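Local coordinates for putative uncharacterized protein PH0242 (Pyrococcus horikoshii, PDB 3VU1) that is the C-terminal globular domain of the archaeal oligosaccharyltransferase AglB, built largely of beta strands and modelled here with a calcium ion, at residues K18-N23 with V245-F250. Residues are numbered along the deposited sequence; the frame is centred on the assembly and turned at random.
Sequences KWLRSN and VIVYEF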
ATOM      1  N   LYS A  18      -7.025  -9.362  16.758  1.00 37.66           N
ATOM      2  CA  LYS A  18      -6.927  -9.075  18.181  1.00 40.32           C
ATOM      3  C   LYS A  18      -6.004  -7.872  18.365  1.00 39.58           C
ATOM      4  O   LYS A  18      -6.342  -6.925  19.079  1.00 39.93           O
ATOM      5  CB  LYS A  18      -6.418 -10.291  18.960  1.00 43.75           C
ATOM      6  CG  LYS A  18      -6.219 -10.074  20.457  1.00 44.96           C
ATOM      7  CD  LYS A  18      -5.190 -11.093  20.935  1.00 56.98           C
ATOM      8  CE  LYS A  18      -4.472 -10.705  22.229  1.00 60.94           C
ATOM      9  NZ  LYS A  18      -5.388 -10.678  23.406  1.00 64.63           N
ATOM     10  N   TRP A  19      -4.863  -7.909  17.684  1.00 37.96           N
ATOM     11  CA  TRP A  19      -3.905  -6.821  17.691  1.00 37.00           C
ATOM     12  C   TRP A  19      -4.539  -5.546  17.239  1.00 38.70           C
ATOM     13  O   TRP A  19      -4.443  -4.540  17.941  1.00 36.81           O
ATOM     14  CB  TRP A  19      -2.673  -7.149  16.837  1.00 41.20           C
ATOM     15  CG  TRP A  19      -1.607  -6.113  17.047  1.00 43.93           C
ATOM     16  CD1 TRP A  19      -0.672  -6.071  18.071  1.00 44.42           C
ATOM     17  CD2 TRP A  19      -1.386  -4.884  16.276  1.00 42.85           C
ATOM     18  NE1 TRP A  19       0.098  -4.947  17.982  1.00 44.75           N
ATOM     19  CE2 TRP A  19      -0.272  -4.186  16.935  1.00 45.88           C
ATOM     20  CE3 TRP A  19      -1.975  -4.310  15.171  1.00 42.17           C
ATOM     21  CZ2 TRP A  19       0.228  -2.965  16.468  1.00 43.27           C
ATOM     22  CZ3 TRP A  19      -1.468  -3.075  14.704  1.00 46.51           C
ATOM     23  CH2 TRP A  19      -0.385  -2.424  15.340  1.00 44.35           C
ATOM     24  N   LEU A  20      -5.203  -5.569  16.076  1.00 37.75           N
ATOM     25  CA  LEU A  20      -5.857  -4.372  15.563  1.00 38.29           C
ATOM     26  C   LEU A  20      -6.846  -3.787  16.556  1.00 40.13           C
ATOM     27  O   LEU A  20      -6.795  -2.589  16.814  1.00 42.99           O
ATOM     28  CB  LEU A  20      -6.528  -4.607  14.215  1.00 37.01           C
ATOM     29  CG  LEU A  20      -5.613  -4.649  12.987  1.00 35.47           C
ATOM     30  CD1 LEU A  20      -6.378  -5.176  11.792  1.00 37.49           C
ATOM     31  CD2 LEU A  20      -5.011  -3.306  12.639  1.00 36.19           C
ATOM     32  N   ARG A  21      -7.722  -4.624  17.114  1.00 42.07           N
ATOM     33  CA  ARG A  21      -8.692  -4.206  18.153  1.00 46.28           C
ATOM     34  C   ARG A  21      -8.063  -3.561  19.387  1.00 45.38           C
ATOM     35  O   ARG A  21      -8.684  -2.705  19.990  1.00 46.68           O
ATOM     36  CB  ARG A  21      -9.546  -5.386  18.656  1.00 52.23           C
ATOM     37  CG  ARG A  21     -10.667  -5.853  17.761  1.00 57.55           C
ATOM     38  CD  ARG A  21     -11.492  -6.944  18.452  1.00 67.11           C
ATOM     39  NE  ARG A  21     -12.079  -7.862  17.462  1.00 70.22           N
ATOM     40  CZ  ARG A  21     -11.632  -9.092  17.198  1.00 71.76           C
ATOM     41  NH1 ARG A  21     -10.596  -9.600  17.879  1.00 68.03           N
ATOM     42  NH2 ARG A  21     -12.234  -9.830  16.261  1.00 70.79           N
ATOM     43  N   SER A  22      -6.861  -3.990  19.776  1.00 46.93           N
ATOM     44  CA  SER A  22      -6.214  -3.514  21.009  1.00 46.96           C
ATOM     45  C   SER A  22      -5.305  -2.312  20.824  1.00 47.57           C
ATOM     46  O   SER A  22      -4.993  -1.655  21.796  1.00 58.65           O
ATOM     47  CB  SER A  22      -5.369  -4.625  21.647  1.00 50.13           C
ATOM     48  OG  SER A  22      -6.184  -5.659  22.170  1.00 59.96           O
ATOM     49  N   ASN A  23      -4.857  -2.031  19.601  1.00 44.72           N
ATOM     50  CA  ASN A  23      -3.744  -1.084  19.370  1.00 42.83           C
ATOM     51  C   ASN A  23      -4.070   0.069  18.409  1.00 42.91           C
ATOM     52  O   ASN A  23      -3.309   1.008  18.284  1.00 49.65           O
ATOM     53  CB  ASN A  23      -2.466  -1.826  18.898  1.00 42.68           C
ATOM     54  CG  ASN A  23      -1.837  -2.711  19.990  1.00 43.73           C
ATOM     55  OD1 ASN A  23      -2.337  -3.777  20.327  1.00 41.79           O
ATOM     56  ND2 ASN A  23      -0.709  -2.272  20.514  1.00 48.00           N
ATOM     57  N   VAL A 245       0.504 -13.677   8.531  1.00 25.62           N
ATOM     58  CA  VAL A 245      -0.108 -12.386   8.396  1.00 28.01           C
ATOM     59  C   VAL A 245       0.866 -11.288   8.846  1.00 32.82           C
ATOM     60  O   VAL A 245       1.401 -11.329   9.966  1.00 34.17           O
ATOM     61  CB  VAL A 245      -1.404 -12.261   9.238  1.00 28.32           C
ATOM     62  CG1 VAL A 245      -1.917 -10.839   9.233  1.00 28.22           C
ATOM     63  CG2 VAL A 245      -2.501 -13.186   8.739  1.00 28.18           C
ATOM     64  N   ILE A 246       1.082 -10.298   7.973  1.00 32.29           N
ATOM     65  CA  ILE A 246       1.803  -9.091   8.329  1.00 30.05           C
ATOM     66  C   ILE A 246       0.836  -7.904   8.219  1.00 31.65           C
ATOM     67  O   ILE A 246       0.203  -7.700   7.173  1.00 31.58           O
ATOM     68  CB  ILE A 246       3.031  -8.871   7.406  1.00 29.91           C
ATOM     69  CG1 ILE A 246       3.839 -10.193   7.249  1.00 29.82           C
ATOM     70  CG2 ILE A 246       3.855  -7.709   7.938  1.00 28.55           C
ATOM     71  CD1 ILE A 246       4.988 -10.227   6.247  1.00 24.57           C
ATOM     72  N   VAL A 247       0.719  -7.127   9.296  1.00 31.07           N
ATOM     73  CA  VAL A 247      -0.039  -5.870   9.281  1.00 29.06           C
ATOM     74  C   VAL A 247       0.887  -4.698   9.004  1.00 28.69           C
ATOM     75  O   VAL A 247       1.779  -4.417   9.803  1.00 31.52           O
ATOM     76  CB  VAL A 247      -0.715  -5.634  10.654  1.00 28.34           C
ATOM     77  CG1 VAL A 247      -1.511  -4.328  10.690  1.00 25.86           C
ATOM     78  CG2 VAL A 247      -1.596  -6.814  10.994  1.00 27.33           C
ATOM     79  N   TYR A 248       0.671  -4.010   7.891  1.00 28.43           N
ATOM     80  CA  TYR A 248       1.453  -2.818   7.535  1.00 25.73           C
ATOM     81  C   TYR A 248       0.668  -1.560   7.791  1.00 26.87           C
ATOM     82  O   TYR A 248      -0.490  -1.478   7.409  1.00 28.92           O
ATOM     83  CB  TYR A 248       1.799  -2.864   6.084  1.00 23.84           C
ATOM     84  CG  TYR A 248       2.870  -3.872   5.740  1.00 24.90           C
ATOM     85  CD1 TYR A 248       2.530  -5.116   5.223  1.00 23.90           C
ATOM     86  CD2 TYR A 248       4.245  -3.578   5.932  1.00 25.35           C
ATOM     87  CE1 TYR A 248       3.505  -6.032   4.872  1.00 24.88           C
ATOM     88  CE2 TYR A 248       5.237  -4.497   5.618  1.00 23.78           C
ATOM     89  CZ  TYR A 248       4.862  -5.711   5.069  1.00 26.19           C
ATOM     90  OH  TYR A 248       5.814  -6.634   4.724  1.00 27.36           O
ATOM     91  N   GLU A 249       1.272  -0.586   8.468  1.00 28.65           N
ATOM     92  CA  GLU A 249       0.675   0.747   8.580  1.00 29.65           C
ATOM     93  C   GLU A 249       0.986   1.489   7.288  1.00 31.05           C
ATOM     94  O   GLU A 249       2.106   1.378   6.737  1.00 31.64           O
ATOM     95  CB  GLU A 249       1.247   1.500   9.753  1.00 31.46           C
ATOM     96  CG  GLU A 249       0.948   2.982   9.786  1.00 34.61           C
ATOM     97  CD  GLU A 249       1.671   3.697  10.937  1.00 39.41           C
ATOM     98  OE1 GLU A 249       1.748   3.139  12.047  1.00 40.56           O
ATOM     99  OE2 GLU A 249       2.159   4.837  10.754  1.00 42.17           O
ATOM    100  N   PHE A 250      -0.017   2.195   6.768  1.00 29.95           N
ATOM    101  CA  PHE A 250       0.165   2.956   5.550  1.00 29.05           C
ATOM    102  C   PHE A 250       0.485   4.380   5.910  1.00 30.93           C
ATOM    103  O   PHE A 250      -0.234   5.001   6.700  1.00 30.15           O
ATOM    104  CB  PHE A 250      -1.076   2.900   4.688  1.00 27.36           C
ATOM    105  CG  PHE A 250      -0.998   3.719   3.426  1.00 25.74           C
ATOM    106  CD1 PHE A 250      -0.086   3.396   2.414  1.00 25.00           C
ATOM    107  CD2 PHE A 250      -1.882   4.794   3.224  1.00 23.86           C
ATOM    108  CE1 PHE A 250      -0.051   4.134   1.237  1.00 22.98           C
ATOM    109  CE2 PHE A 250      -1.832   5.542   2.060  1.00 22.55           C
ATOM    110  CZ  PHE A 250      -0.930   5.203   1.065  1.00 22.56           C
TER
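The indole of W19 meets V247 obliquely, its six-membered ring leading: CZ3 stands 4.2 Å from CG1 of V247. One face of the same indole is overlaid by N23 CB, one helical turn further on and displaced toward the rim, 3.7 Å above the plane; beyond the two segments the indole also stacks with the ring of Y240. L20, the next residue on the helix, supplies the second touch. Its bond to CB does not aim at the strand, but CG stands beside the backbone N (chi1 -77°) and, with CD1 extended away from CA, the other methyl, CD2, comes within 4.1 Å of CG1 of V247. One methyl of the valine thus meets both helix residues. From CA, the CB of V247 points toward the helix, and with CG1 anti to the backbone N (chi1 180°) this branch is the one presented to W19 and L20. The strand keeps its distance as a backbone: the CA atoms of L20 and V247, the nearest pair, are 8.7 Å apart. Strand 245-250 runs between 86-90 and 236-242 in a mixed four-stranded sheet, and helix 13-23 lies against one side of it. A16, a turn before L20, also touches V247, while W19 rests on V239 and L20 on I88, so the helix reaches three of the four strands. No hydrogen bond or salt bridge joins the two segments, and only 95 Å² is buried between them. Cohesion here is therefore apolar, through dispersion and exclusion of water, with the strand's backbone hydrogen bonds directed to its sheet neighbours.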